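Local coordinates for protein PTS-dependent dihydroxyacetone kinase, ADP-binding subunit DhaL (Lactococcus lactis subsp. lactis, PDB 3CR3) that carries the ADP/ATP of the PEP-dependent dihydroxyacetone kinase, taking a phosphoryl group from DhaM and passing it to dihydroxyacetone bound to DhaK, at residues L82-T93 / A106-G115; L2-L11 / F57-V67. All coordinates share one frame; numbering follows the deposited sequence.

How the interactions relate
Two helix pairs of one all-helical domain illustrate how packing distance follows side-chain size. Interaction 1 is a buried, roughly antiparallel, steeply crossed pairing whose axes come within 7.4 Å because alanine and glycine line it; interaction 2 runs more nearly parallel, spaced at 9.9 Å by isoleucine, leucine and phenylalanine, and is only partly buried. Polar chemistry differs too: residues 82-93 and 106-115 share a direct hydrogen bond and end at the ADP, whereas 2-11 and 57-67 meet mainly through apolar side chains, with no hydrogen bond between them, far from the nucleotide. Helices 60-74 and 79-94 join the two, through Phe87 against Val67 and a probable hydrogen bond between Ser61 OG and Ser91 O.

Interaction 1. Residues L82-T93 / A106-G115; sequences LYGSAFLAMSKT and AGLEAIQKRG. With ADP (adenosine-5'-diphosphate), chain G.
Leu82 and Ile111 meet at about a right angle beside the adenine of ADP, Leu82 CD2 lying 3.8 Å from Ile111 CG2. The other branch of the leucine, CD1, is turned to the base and comes 3.2 Å from ADP C4, while Gly115 O accepts a nearly straight hydrogen bond from ADP N6 (3.1 Å, 171°). Gly115, having no side chain, lets the purine lie close against the helix end. Further along, small residues let the backbones close in: Ala86 CA and Gly107 CA are 3.9 Å apart, the nearest approach of the two backbones, Ala86 CB rests on Ile111 CG1 at 3.7 Å, and Ala110 CB packs against both Ala89 CB and Ser85 O, 3.3 Å from that oxygen. Such alanine- and glycine-lined packing of roughly antiparallel helices builds the wall of the DhaL helical barrel that carries the nucleotide at one end. Along one flank Arg114 reaches back to Ser85: with CG anti to the backbone N (chi1 -174°) and bends at chi2 and chi3, its NE gives Ser85 OG a hydrogen bond of 3.2 Å in the guanidinium plane. A water bridges Ser85 OG and Arg114 NH2 at the same edge. Ser85 OG is itself held by Pro81 O, one turn earlier in its helix; farther out, Arg114 NH1 forms a salt bridge with an acidic side chain of another protein's chain. On the other flank Met124 and helix 125-136 cover Ile111.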
loop_
_atom_site.group_PDB
_atom_site.type_symbol
_atom_site.label_atom_id
_atom_site.label_comp_id
_atom_site.label_asym_id
_atom_site.label_seq_id
_atom_site.Cartn_x
_atom_site.Cartn_y
_atom_site.Cartn_z
ATOM N N LEU A 82 16.257 16.713 -4.225
ATOM C CA LEU A 82 16.040 18.029 -4.854
ATOM C C LEU A 82 17.243 18.973 -4.779
ATOM O O LEU A 82 17.747 19.433 -5.806
ATOM C CB LEU A 82 14.782 18.713 -4.287
ATOM C CG LEU A 82 13.458 18.002 -4.582
ATOM C CD1 LEU A 82 12.392 18.545 -3.635
ATOM C CD2 LEU A 82 13.042 18.158 -6.018
ATOM N N TYR A 83 17.682 19.286 -3.565
ATOM C CA TYR A 83 18.897 20.087 -3.381
ATOM C C TYR A 83 20.128 19.385 -3.958
ATOM O O TYR A 83 21.001 20.042 -4.543
ATOM C CB TYR A 83 19.138 20.409 -1.901
ATOM C CG TYR A 83 18.299 21.551 -1.365
ATOM C CD1 TYR A 83 18.516 22.855 -1.801
ATOM C CD2 TYR A 83 17.298 21.327 -0.414
ATOM C CE1 TYR A 83 17.767 23.912 -1.311
ATOM C CE2 TYR A 83 16.520 22.377 0.077
ATOM C CZ TYR A 83 16.763 23.668 -0.379
ATOM O OH TYR A 83 16.019 24.722 0.072
ATOM N N GLY A 84 20.191 18.065 -3.773
ATOM C CA GLY A 84 21.288 17.225 -4.288
ATOM C C GLY A 84 21.421 17.330 -5.799
ATOM O O GLY A 84 22.526 17.504 -6.321
ATOM N N SER A 85 20.295 17.234 -6.504
ATOM C CA SER A 85 20.303 17.373 -7.956
ATOM C C SER A 85 20.563 18.829 -8.375
ATOM O O SER A 85 21.224 19.072 -9.383
ATOM C CB SER A 85 19.008 16.848 -8.571
ATOM O OG SER A 85 18.845 15.463 -8.283
ATOM N N ALA A 86 20.055 19.783 -7.599
ATOM C CA ALA A 86 20.365 21.192 -7.851
ATOM C C ALA A 86 21.883 21.373 -7.800
ATOM O O ALA A 86 22.484 21.846 -8.750
ATOM C CB ALA A 86 19.661 22.116 -6.838
ATOM N N PHE A 87 22.510 20.941 -6.709
ATOM C CA PHE A 87 23.945 21.113 -6.575
ATOM C C PHE A 87 24.759 20.330 -7.607
ATOM O O PHE A 87 25.789 20.802 -8.067
ATOM C CB PHE A 87 24.399 20.878 -5.127
ATOM C CG PHE A 87 24.203 22.092 -4.251
ATOM C CD1 PHE A 87 25.135 23.120 -4.260
ATOM C CD2 PHE A 87 23.057 22.231 -3.465
ATOM C CE1 PHE A 87 24.954 24.265 -3.491
ATOM C CE2 PHE A 87 22.861 23.369 -2.692
ATOM C CZ PHE A 87 23.808 24.388 -2.703
ATOM N N LEU A 88 24.270 19.163 -8.002
ATOM C CA LEU A 88 24.961 18.349 -8.991
ATOM C C LEU A 88 25.040 19.061 -10.342
ATOM O O LEU A 88 26.089 19.059 -10.994
ATOM C CB LEU A 88 24.266 16.992 -9.133
ATOM C CG LEU A 88 25.063 15.859 -9.770
ATOM C CD1 LEU A 88 26.408 15.601 -9.052
ATOM C CD2 LEU A 88 24.211 14.609 -9.769
ATOM N N ALA A 89 23.929 19.664 -10.754
ATOM C CA ALA A 89 23.874 20.410 -12.008
ATOM C C ALA A 89 24.760 21.650 -11.924
ATOM O O ALA A 89 25.490 21.966 -12.869
ATOM C CB ALA A 89 22.454 20.796 -12.322
HETATM N N MSE A 90 24.709 22.334 -10.778
HETATM C CA MSE A 90 25.574 23.486 -10.511
HETATM C C MSE A 90 27.046 23.099 -10.534
HETATM O O MSE A 90 27.889 23.872 -10.985
HETATM C CB MSE A 90 25.212 24.154 -9.180
HETATM C CG MSE A 90 23.829 24.795 -9.195
HETATM SE SE MSE A 90 23.334 25.591 -7.487
HETATM C CE MSE A 90 22.760 24.114 -6.469
ATOM N N SER A 91 27.344 21.900 -10.046
ATOM C CA SER A 91 28.695 21.360 -10.123
ATOM C C SER A 91 29.139 21.272 -11.593
ATOM O O SER A 91 30.222 21.743 -11.957
ATOM C CB SER A 91 28.773 19.985 -9.451
ATOM O OG SER A 91 30.092 19.480 -9.487
ATOM N N LYS A 92 28.279 20.708 -12.434
ATOM C CA LYS A 92 28.625 20.516 -13.839
ATOM C C LYS A 92 28.762 21.863 -14.568
ATOM O O LYS A 92 29.728 22.078 -15.310
ATOM C CB LYS A 92 27.634 19.570 -14.523
ATOM C CG LYS A 92 27.603 18.174 -13.900
ATOM C CD LYS A 92 26.446 17.329 -14.440
ATOM C CE LYS A 92 25.817 16.431 -13.354
ATOM N NZ LYS A 92 26.415 15.071 -13.265
ATOM N N THR A 93 27.826 22.776 -14.326
ATOM C CA THR A 93 27.908 24.132 -14.893
ATOM C C THR A 93 29.197 24.862 -14.462
ATOM O O THR A 93 29.862 25.478 -15.293
ATOM C CB THR A 93 26.650 24.983 -14.544
ATOM O OG1 THR A 93 25.471 24.315 -15.008
ATOM C CG2 THR A 93 26.715 26.359 -15.183
ATOM N N ALA A 106 21.015 26.330 -13.811
ATOM C CA ALA A 106 21.327 24.899 -13.752
ATOM C C ALA A 106 20.547 24.242 -12.610
ATOM O O ALA A 106 19.884 23.244 -12.818
ATOM C CB ALA A 106 22.827 24.667 -13.590
ATOM N N GLY A 107 20.616 24.828 -11.416
ATOM C CA GLY A 107 19.935 24.273 -10.227
ATOM C C GLY A 107 18.424 24.159 -10.400
ATOM O O GLY A 107 17.841 23.126 -10.095
ATOM N N LEU A 108 17.798 25.219 -10.912
ATOM C CA LEU A 108 16.336 25.240 -11.124
ATOM C C LEU A 108 15.891 24.170 -12.107
ATOM O O LEU A 108 14.950 23.425 -11.847
ATOM C CB LEU A 108 15.874 26.626 -11.602
ATOM C CG LEU A 108 14.436 26.823 -12.115
ATOM C CD1 LEU A 108 13.377 26.578 -11.029
ATOM C CD2 LEU A 108 14.302 28.225 -12.698
ATOM N N GLU A 109 16.596 24.095 -13.234
ATOM C CA GLU A 109 16.323 23.125 -14.287
ATOM C C GLU A 109 16.376 21.707 -13.709
ATOM O O GLU A 109 15.514 20.873 -13.995
ATOM C CB GLU A 109 17.350 23.306 -15.419
ATOM C CG GLU A 109 17.139 22.410 -16.625
ATOM C CD GLU A 109 18.301 22.459 -17.611
ATOM O OE1 GLU A 109 19.479 22.490 -17.170
ATOM O OE2 GLU A 109 18.037 22.462 -18.833
ATOM N N ALA A 110 17.392 21.450 -12.886
ATOM C CA ALA A 110 17.559 20.153 -12.239
ATOM C C ALA A 110 16.468 19.832 -11.206
ATOM O O ALA A 110 16.029 18.684 -11.119
ATOM C CB ALA A 110 18.945 20.054 -11.603
ATOM N N ILE A 111 16.039 20.821 -10.419
ATOM C CA ILE A 111 14.956 20.597 -9.439
ATOM C C ILE A 111 13.657 20.297 -10.174
ATOM O O ILE A 111 12.888 19.414 -9.774
ATOM C CB ILE A 111 14.751 21.809 -8.467
ATOM C CG1 ILE A 111 15.999 22.072 -7.630
ATOM C CG2 ILE A 111 13.559 21.579 -7.495
ATOM C CD1 ILE A 111 15.972 23.439 -6.954
ATOM N N GLN A 112 13.418 21.038 -11.251
ATOM C CA GLN A 112 12.222 20.831 -12.047
ATOM C C GLN A 112 12.238 19.461 -12.728
ATOM O O GLN A 112 11.227 18.765 -12.736
ATOM C CB GLN A 112 12.020 21.977 -13.029
ATOM C CG GLN A 112 11.467 23.206 -12.346
ATOM C CD GLN A 112 10.969 24.243 -13.330
ATOM O OE1 GLN A 112 11.755 24.971 -13.928
ATOM N NE2 GLN A 112 9.652 24.308 -13.508
ATOM N N LYS A 113 13.402 19.052 -13.235
ATOM C CA LYS A 113 13.557 17.711 -13.808
ATOM C C LYS A 113 13.312 16.618 -12.755
ATOM O O LYS A 113 12.681 15.608 -13.047
ATOM C CB LYS A 113 14.937 17.545 -14.454
ATOM C CG LYS A 113 15.114 16.248 -15.242
ATOM C CD LYS A 113 16.471 16.190 -15.937
ATOM C CE LYS A 113 16.876 14.743 -16.288
ATOM N NZ LYS A 113 17.288 13.923 -15.085
ATOM N N ARG A 114 13.779 16.840 -11.528
ATOM C CA ARG A 114 13.763 15.792 -10.512
ATOM C C ARG A 114 12.386 15.596 -9.864
ATOM O O ARG A 114 11.939 14.471 -9.683
ATOM C CB ARG A 114 14.833 16.057 -9.448
ATOM C CG ARG A 114 14.999 14.944 -8.398
ATOM C CD ARG A 114 15.407 13.623 -9.050
ATOM N NE ARG A 114 16.661 13.756 -9.787
ATOM C CZ ARG A 114 16.961 13.089 -10.897
ATOM N NH1 ARG A 114 16.093 12.240 -11.419
ATOM N NH2 ARG A 114 18.134 13.290 -11.495
ATOM N N GLY A 115 11.728 16.697 -9.534
ATOM C CA GLY A 115 10.428 16.662 -8.880
ATOM C C GLY A 115 9.269 16.976 -9.814
ATOM O O GLY A 115 8.125 16.832 -9.418
HETATM P PB ADP G . 9.571 15.413 2.764
HETATM O O1B ADP G . 9.477 15.213 4.243
HETATM O O2B ADP G . 9.940 14.171 2.028
HETATM O O3B ADP G . 8.364 16.137 2.166
HETATM P PA ADP G . 11.184 17.749 3.380
HETATM O O1A ADP G . 10.186 18.000 4.458
HETATM O O2A ADP G . 12.634 17.703 3.803
HETATM O O3A ADP G . 10.835 16.404 2.540
HETATM O "O5'" ADP G . 11.028 18.867 2.225
HETATM C "C5'" ADP G . 9.736 19.362 1.861
HETATM C "C4'" ADP G . 9.936 20.371 0.750
HETATM O "O4'" ADP G . 10.401 19.749 -0.454
HETATM C "C3'" ADP G . 8.654 21.084 0.359
HETATM O "O3'" ADP G . 8.464 22.207 1.222
HETATM C "C2'" ADP G . 8.893 21.484 -1.095
HETATM O "O2'" ADP G . 9.452 22.792 -1.230
HETATM C "C1'" ADP G . 9.959 20.508 -1.575
HETATM N N9 ADP G . 9.371 19.567 -2.546
HETATM C C8 ADP G . 8.671 18.461 -2.212
HETATM N N7 ADP G . 8.271 17.813 -3.316
HETATM C C5 ADP G . 8.713 18.519 -4.374
HETATM C C6 ADP G . 8.625 18.386 -5.839
HETATM N N6 ADP G . 7.982 17.325 -6.364
HETATM N N1 ADP G . 9.220 19.331 -6.601
HETATM C C2 ADP G . 9.883 20.377 -6.071
HETATM N N3 ADP G . 9.993 20.560 -4.754
HETATM C C4 ADP G . 9.434 19.683 -3.873
HETATM O O HOH W 1 20.571 14.623 -10.577
#

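Interaction 2. Residues L2-L11 / F57-V67; sequences LTIDTTIEWL and FGNVSEIFKKV
Ile63 enters a hole formed by Ile4, Thr7, Ile8 and Leu11, a knob-into-hole fit at the heart of this contact. Its two branches have different partners: CD1 lies 3.7 Å from Ile4 O, and CG2 is 3.8 Å from Leu11 CD1, which also meets Val67 CG2. Beside the knob, Phe64 projects from its helix so that CE1 touches Thr7 CG2 at 3.6 Å and Trp10 CZ3 at 3.8 Å, the indole and phenyl side chains crossing at about a right angle. Leu2 CD1 arrives at the edge of the Phe64 ring, in its plane. Thr7 can offer its methyl because OG1, beside the backbone N (chi1 -59°), turns back to Thr3 O in a 2.7 Å hydrogen bond; Thr7 N reaches that carbonyl from the opposite face. Helices 79-94 and 175-191 pack against this inner side, and Trp10 NE1 bonds to Leu183 O. The outer side is more solvent-exposed: Ile4 CD1 still reaches Phe57 O and Gly58 O, each at 3.6 Å, but Ile8 CD1 stands more loosely at the edge of the Phe57 ring, 4.1 Å from CD2. Exposed Thr3 and Gly58 border this end, where Asn59 OD1 caps helix 60-74 by accepting from Glu62 N. A single knob-into-hole fit between nearly parallel helices, here 26° apart, thus joins the amino-terminal helix to helix 60-74 in the DhaL helical barrel.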
loop_
_atom_site.group_PDB
_atom_site.type_symbol
_atom_site.label_atom_id
_atom_site.label_comp_id
_atom_site.label_asym_id
_atom_site.label_seq_id
_atom_site.Cartn_x
_atom_site.Cartn_y
_atom_site.Cartn_z
ATOM N N LEU A 2 31.289 33.698 -7.662
ATOM C CA LEU A 2 31.806 32.901 -6.568
ATOM C C LEU A 2 33.219 32.409 -6.839
ATOM O O LEU A 2 33.625 32.250 -7.989
ATOM C CB LEU A 2 30.911 31.690 -6.347
ATOM C CG LEU A 2 29.539 31.895 -5.710
ATOM C CD1 LEU A 2 28.702 30.648 -5.943
ATOM C CD2 LEU A 2 29.677 32.191 -4.231
ATOM N N THR A 3 33.943 32.162 -5.750
ATOM C CA THR A 3 35.257 31.558 -5.770
ATOM C C THR A 3 35.225 30.422 -4.758
ATOM O O THR A 3 34.235 30.267 -4.050
ATOM C CB THR A 3 36.344 32.583 -5.360
ATOM O OG1 THR A 3 36.050 33.083 -4.053
ATOM C CG2 THR A 3 36.385 33.765 -6.333
ATOM N N ILE A 4 36.292 29.622 -4.705
ATOM C CA ILE A 4 36.460 28.589 -3.669
ATOM C C ILE A 4 36.174 29.127 -2.261
ATOM O O ILE A 4 35.376 28.538 -1.517
ATOM C CB ILE A 4 37.885 27.934 -3.723
ATOM C CG1 ILE A 4 37.981 26.955 -4.893
ATOM C CG2 ILE A 4 38.249 27.213 -2.393
ATOM C CD1 ILE A 4 39.413 26.562 -5.242
ATOM N N ASP A 5 36.807 30.249 -1.913
ATOM C CA ASP A 5 36.700 30.822 -0.582
ATOM C C ASP A 5 35.296 31.393 -0.282
ATOM O O ASP A 5 34.753 31.178 0.815
ATOM C CB ASP A 5 37.772 31.898 -0.371
ATOM C CG ASP A 5 39.201 31.323 -0.205
ATOM O OD1 ASP A 5 39.395 30.101 0.008
ATOM O OD2 ASP A 5 40.153 32.131 -0.266
ATOM N N THR A 6 34.711 32.121 -1.233
ATOM C CA THR A 6 33.391 32.710 -1.004
ATOM C C THR A 6 32.276 31.682 -1.108
ATOM O O THR A 6 31.236 31.846 -0.478
ATOM C CB THR A 6 33.076 33.929 -1.923
ATOM O OG1 THR A 6 33.127 33.538 -3.302
ATOM C CG2 THR A 6 34.058 35.061 -1.659
ATOM N N THR A 7 32.485 30.636 -1.905
ATOM C CA THR A 7 31.559 29.505 -1.939
ATOM C C THR A 7 31.529 28.814 -0.581
ATOM O O THR A 7 30.453 28.562 -0.037
ATOM C CB THR A 7 31.864 28.498 -3.073
ATOM O OG1 THR A 7 31.811 29.173 -4.331
ATOM C CG2 THR A 7 30.828 27.376 -3.094
ATOM N N ILE A 8 32.704 28.535 -0.020
ATOM C CA ILE A 8 32.767 27.942 1.312
ATOM C C ILE A 8 32.186 28.888 2.375
ATOM O O ILE A 8 31.493 28.445 3.301
ATOM C CB ILE A 8 34.188 27.453 1.663
ATOM C CG1 ILE A 8 34.482 26.151 0.899
ATOM C CG2 ILE A 8 34.325 27.226 3.168
ATOM C CD1 ILE A 8 35.951 25.756 0.850
ATOM N N GLU A 9 32.462 30.180 2.231
ATOM C CA GLU A 9 31.853 31.194 3.081
ATOM C C GLU A 9 30.323 31.132 2.981
ATOM O O GLU A 9 29.636 31.152 3.999
ATOM C CB GLU A 9 32.344 32.595 2.700
ATOM C CG GLU A 9 31.803 33.722 3.606
ATOM C CD GLU A 9 32.134 35.123 3.103
ATOM O OE1 GLU A 9 32.707 35.257 1.992
ATOM O OE2 GLU A 9 31.819 36.100 3.827
ATOM N N TRP A 10 29.812 31.045 1.749
ATOM C CA TRP A 10 28.366 31.108 1.479
ATOM C C TRP A 10 27.655 29.937 2.140
ATOM O O TRP A 10 26.686 30.120 2.887
ATOM C CB TRP A 10 28.088 31.215 -0.050
ATOM C CG TRP A 10 26.689 30.811 -0.493
ATOM C CD1 TRP A 10 25.505 31.088 0.148
ATOM C CD2 TRP A 10 26.337 30.066 -1.676
ATOM N NE1 TRP A 10 24.448 30.551 -0.555
ATOM C CE2 TRP A 10 24.926 29.918 -1.674
ATOM C CE3 TRP A 10 27.075 29.500 -2.727
ATOM C CZ2 TRP A 10 24.242 29.237 -2.683
ATOM C CZ3 TRP A 10 26.391 28.813 -3.733
ATOM C CH2 TRP A 10 24.987 28.692 -3.705
ATOM N N LEU A 11 28.176 28.743 1.907
ATOM C CA LEU A 11 27.591 27.528 2.450
ATOM C C LEU A 11 27.650 27.485 3.985
ATOM O O LEU A 11 26.756 26.932 4.621
ATOM C CB LEU A 11 28.238 26.281 1.822
ATOM C CG LEU A 11 27.871 26.075 0.349
ATOM C CD1 LEU A 11 28.870 25.171 -0.371
ATOM C CD2 LEU A 11 26.449 25.542 0.208
ATOM N N PHE A 57 39.815 21.485 -1.976
ATOM C CA PHE A 57 39.173 21.670 -3.284
ATOM C C PHE A 57 40.034 22.377 -4.318
ATOM O O PHE A 57 40.650 23.406 -4.038
ATOM C CB PHE A 57 37.842 22.412 -3.132
ATOM C CG PHE A 57 36.818 21.661 -2.343
ATOM C CD1 PHE A 57 36.269 20.481 -2.838
ATOM C CD2 PHE A 57 36.389 22.139 -1.109
ATOM C CE1 PHE A 57 35.309 19.777 -2.109
ATOM C CE2 PHE A 57 35.432 21.453 -0.371
ATOM C CZ PHE A 57 34.889 20.270 -0.871
ATOM N N GLY A 58 40.060 21.811 -5.516
ATOM C CA GLY A 58 40.760 22.410 -6.647
ATOM C C GLY A 58 39.924 23.485 -7.313
ATOM O O GLY A 58 40.464 24.430 -7.892
ATOM N N ASN A 59 38.602 23.343 -7.235
ATOM C CA ASN A 59 37.697 24.319 -7.832
ATOM C C ASN A 59 36.293 24.316 -7.208
ATOM O O ASN A 59 36.003 23.509 -6.314
ATOM C CB ASN A 59 37.645 24.147 -9.360
ATOM C CG ASN A 59 37.124 22.790 -9.783
ATOM O OD1 ASN A 59 36.068 22.368 -9.340
ATOM N ND2 ASN A 59 37.858 22.110 -10.672
ATOM N N VAL A 60 35.447 25.229 -7.685
ATOM C CA VAL A 60 34.086 25.397 -7.188
ATOM C C VAL A 60 33.207 24.205 -7.583
ATOM O O VAL A 60 32.420 23.733 -6.767
ATOM C CB VAL A 60 33.475 26.765 -7.659
ATOM C CG1 VAL A 60 32.027 26.924 -7.217
ATOM C CG2 VAL A 60 34.290 27.906 -7.124
ATOM N N SER A 61 33.345 23.719 -8.821
ATOM C CA SER A 61 32.643 22.503 -9.255
ATOM C C SER A 61 32.794 21.361 -8.241
ATOM O O SER A 61 31.799 20.735 -7.875
ATOM C CB SER A 61 33.113 22.051 -10.645
ATOM O OG SER A 61 32.475 20.852 -11.036
ATOM N N GLU A 62 34.026 21.101 -7.790
ATOM C CA GLU A 62 34.277 20.104 -6.733
ATOM C C GLU A 62 33.487 20.345 -5.449
ATOM O O GLU A 62 32.985 19.393 -4.843
ATOM C CB GLU A 62 35.770 20.007 -6.392
ATOM C CG GLU A 62 36.631 19.618 -7.571
ATOM C CD GLU A 62 38.063 19.319 -7.199
ATOM O OE1 GLU A 62 38.414 19.355 -5.996
ATOM O OE2 GLU A 62 38.850 19.039 -8.125
ATOM N N ILE A 63 33.387 21.601 -5.023
ATOM C CA ILE A 63 32.598 21.926 -3.825
ATOM C C ILE A 63 31.138 21.516 -4.000
ATOM O O ILE A 63 30.587 20.804 -3.158
ATOM C CB ILE A 63 32.663 23.415 -3.446
ATOM C CG1 ILE A 63 34.126 23.884 -3.399
ATOM C CG2 ILE A 63 31.923 23.656 -2.113
ATOM C CD1 ILE A 63 34.319 25.380 -3.208
ATOM N N PHE A 64 30.526 21.979 -5.092
ATOM C CA PHE A 64 29.134 21.672 -5.394
ATOM C C PHE A 64 28.883 20.157 -5.482
ATOM O O PHE A 64 27.865 19.668 -4.991
ATOM C CB PHE A 64 28.689 22.377 -6.682
ATOM C CG PHE A 64 28.625 23.903 -6.582
ATOM C CD1 PHE A 64 28.465 24.546 -5.352
ATOM C CD2 PHE A 64 28.677 24.682 -7.732
ATOM C CE1 PHE A 64 28.394 25.928 -5.271
ATOM C CE2 PHE A 64 28.604 26.063 -7.661
ATOM C CZ PHE A 64 28.455 26.691 -6.425
ATOM N N LYS A 65 29.813 19.421 -6.094
ATOM C CA LYS A 65 29.700 17.964 -6.184
ATOM C C LYS A 65 29.670 17.318 -4.799
ATOM O O LYS A 65 28.899 16.387 -4.564
ATOM C CB LYS A 65 30.830 17.363 -7.039
ATOM C CG LYS A 65 30.707 15.841 -7.224
ATOM C CD LYS A 65 31.447 15.315 -8.473
ATOM C CE LYS A 65 31.316 13.773 -8.581
ATOM N NZ LYS A 65 29.892 13.303 -8.466
ATOM N N LYS A 66 30.506 17.828 -3.893
ATOM C CA LYS A 66 30.587 17.345 -2.512
ATOM C C LYS A 66 29.304 17.664 -1.738
ATOM O O LYS A 66 28.830 16.855 -0.921
ATOM C CB LYS A 66 31.810 17.950 -1.806
ATOM C CG LYS A 66 32.038 17.482 -0.356
ATOM C CD LYS A 66 32.151 15.960 -0.240
ATOM C CE LYS A 66 33.565 15.449 -0.542
ATOM N NZ LYS A 66 33.540 13.953 -0.684
ATOM N N VAL A 67 28.747 18.841 -2.007
ATOM C CA VAL A 67 27.474 19.251 -1.410
ATOM C C VAL A 67 26.374 18.305 -1.896
ATOM O O VAL A 67 25.633 17.742 -1.094
ATOM C CB VAL A 67 27.130 20.730 -1.734
ATOM C CG1 VAL A 67 25.708 21.099 -1.240
ATOM C CG2 VAL A 67 28.159 21.653 -1.122
#